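Local coordinates for protein EmGH1 (Erythrobacter marinus, PDB 5Z87) that probably hydrolyses beta-glucosidic bonds as a family 3 glycoside hydrolase, releasing glucose from substrates such as cellobiose, at residues E130-L135 and G450-K455. Residues are numbered along the deposited sequence; the frame is centred on the assembly and turned at random.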
loop_
_atom_site.group_PDB
_atom_site.type_symbol
_atom_site.label_atom_id
_atom_site.label_comp_id
_atom_site.label_asym_id
_atom_site.label_seq_id
_atom_site.Cartn_x
_atom_site.Cartn_y
_atom_site.Cartn_z
ATOM N N GLU A 130 6.540 30.486 2.612
ATOM C CA GLU A 130 6.771 29.244 1.880
ATOM C C GLU A 130 7.809 29.496 0.799
ATOM O O GLU A 130 7.733 30.501 0.091
ATOM C CB GLU A 130 5.486 28.710 1.242
ATOM C CG GLU A 130 4.346 28.520 2.202
ATOM C CD GLU A 130 4.480 27.259 3.046
ATOM O OE1 GLU A 130 3.593 27.032 3.900
ATOM O OE2 GLU A 130 5.459 26.501 2.856
ATOM N N CYS A 131 8.771 28.584 0.678
ATOM C CA CYS A 131 9.885 28.690 -0.260
ATOM C C CYS A 131 10.112 27.374 -0.992
ATOM O O CYS A 131 11.244 26.923 -1.140
ATOM C CB CYS A 131 11.164 29.092 0.464
ATOM S SG CYS A 131 11.127 30.779 1.136
ATOM N N LEU A 132 9.038 26.742 -1.474
ATOM C CA LEU A 132 9.154 25.407 -2.067
ATOM C C LEU A 132 10.049 25.417 -3.301
ATOM O O LEU A 132 10.940 24.574 -3.445
ATOM C CB LEU A 132 7.765 24.873 -2.429
ATOM C CG LEU A 132 7.678 23.465 -3.029
ATOM C CD1 LEU A 132 8.224 22.406 -2.090
ATOM C CD2 LEU A 132 6.242 23.157 -3.385
ATOM N N HIS A 133 9.820 26.362 -4.206
ATOM C CA HIS A 133 10.562 26.469 -5.459
ATOM C C HIS A 133 10.747 27.947 -5.774
ATOM O O HIS A 133 10.476 28.419 -6.880
ATOM C CB HIS A 133 9.835 25.728 -6.582
ATOM C CG HIS A 133 8.463 26.258 -6.854
ATOM N ND1 HIS A 133 8.220 27.251 -7.780
ATOM C CD2 HIS A 133 7.269 25.973 -6.286
ATOM C CE1 HIS A 133 6.930 27.537 -7.786
ATOM N NE2 HIS A 133 6.332 26.781 -6.884
ATOM N N GLY A 134 11.223 28.683 -4.777
ATOM C CA GLY A 134 11.173 30.129 -4.745
ATOM C C GLY A 134 10.197 30.622 -3.689
ATOM O O GLY A 134 9.375 29.881 -3.151
ATOM N N LEU A 135 10.295 31.909 -3.403
ATOM C CA LEU A 135 9.441 32.502 -2.386
ATOM C C LEU A 135 8.001 32.615 -2.879
ATOM O O LEU A 135 7.739 33.189 -3.937
ATOM C CB LEU A 135 9.977 33.878 -2.011
ATOM C CG LEU A 135 9.052 34.766 -1.202
ATOM C CD1 LEU A 135 8.874 34.229 0.214
ATOM C CD2 LEU A 135 9.672 36.150 -1.210
ATOM N N GLY A 450 2.993 25.242 -10.542
ATOM C CA GLY A 450 2.812 24.234 -9.520
ATOM C C GLY A 450 2.287 24.817 -8.226
ATOM O O GLY A 450 2.152 26.035 -8.053
ATOM N N GLY A 451 1.984 23.906 -7.298
ATOM C CA GLY A 451 1.549 24.319 -5.981
ATOM C C GLY A 451 2.569 25.219 -5.308
ATOM O O GLY A 451 3.755 25.237 -5.648
ATOM N N TYR A 452 2.076 26.013 -4.365
ATOM C CA TYR A 452 2.940 26.877 -3.566
ATOM C C TYR A 452 3.629 27.933 -4.438
ATOM O O TYR A 452 4.820 28.205 -4.299
ATOM C CB TYR A 452 3.933 26.028 -2.757
ATOM C CG TYR A 452 3.218 25.419 -1.567
ATOM C CD1 TYR A 452 2.562 24.193 -1.661
ATOM C CD2 TYR A 452 3.133 26.112 -0.371
ATOM C CE1 TYR A 452 1.872 23.675 -0.576
ATOM C CE2 TYR A 452 2.458 25.606 0.709
ATOM C CZ TYR A 452 1.827 24.396 0.608
ATOM O OH TYR A 452 1.141 23.941 1.702
ATOM N N SER A 453 2.861 28.534 -5.346
ATOM C CA SER A 453 3.292 29.597 -6.243
ATOM C C SER A 453 2.353 30.788 -6.110
ATOM O O SER A 453 1.162 30.616 -5.827
ATOM C CB SER A 453 3.311 29.135 -7.714
ATOM O OG SER A 453 4.064 27.951 -7.894
ATOM N N PRO A 454 2.859 32.005 -6.323
ATOM C CA PRO A 454 1.991 33.192 -6.251
ATOM C C PRO A 454 1.022 33.250 -7.425
ATOM O O PRO A 454 1.396 33.019 -8.577
ATOM C CB PRO A 454 2.980 34.367 -6.301
ATOM C CG PRO A 454 4.353 33.778 -6.441
ATOM C CD PRO A 454 4.207 32.329 -6.794
ATOM N N LYS A 455 -0.231 33.574 -7.122
ATOM C CA LYS A 455 -1.281 33.684 -8.117
ATOM C C LYS A 455 -1.645 35.148 -8.374
ATOM O O LYS A 455 -1.765 35.934 -7.428
ATOM C CB LYS A 455 -2.535 32.921 -7.685
ATOM C CG LYS A 455 -2.379 31.409 -7.756
ATOM C CD LYS A 455 -3.433 30.730 -6.917
ATOM C CE LYS A 455 -3.487 29.234 -7.182
ATOM N NZ LYS A 455 -4.274 28.520 -6.125
HETATM O O HOH W 1 7.375 28.104 -3.316
#
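Leu132 and Tyr452 mark the nearest approach of two irregular loops, their CA atoms 6.6 Å apart, and Tyr452 has a left-handed backbone conformation (phi 64°). Tyr452 CB packs on Leu132 CD2 at 3.7 Å, the two side chains meeting at about a right angle. Tyr452 CE2 lies 3.5 Å from Glu130 CD, with carboxylate and ring planes 65° apart. Glu130 CG stands anti to the carbonyl carbon, and a bend at chi2 brings the carboxylate obliquely up to the CD2-CE2 bond of Tyr452. Both polar ends face the pocket: Glu130 OE1 bonds Tyr93 and a bound dithiothreitol, probably from the crystallisation liquor, and Tyr452 OH bonds Glu541. Segment 130-135 follows strand 126-129 of the TIM-barrel-like N-terminal domain and 450-455 belongs to the C-terminal domain, consistent with the interdomain active-site cleft of family 3. His133 turns its ring edge to the second loop; His133 NE2 donates to Gly451 O at 3.2 Å, the acceptor 11° out of the ring plane, with a weaker, less certain bond to Ser453 OG. An alanine at His133 would probably leave Gly451 O, which also accepts from Gln145 NE2, without its donor from segment 130-135, and open a gap where the ring lies against Gln142 and Gln145. Water 1 bridges the backbones, donating to Gly134 O and Tyr452 O, each at 2.7 Å, and accepting from His133 N.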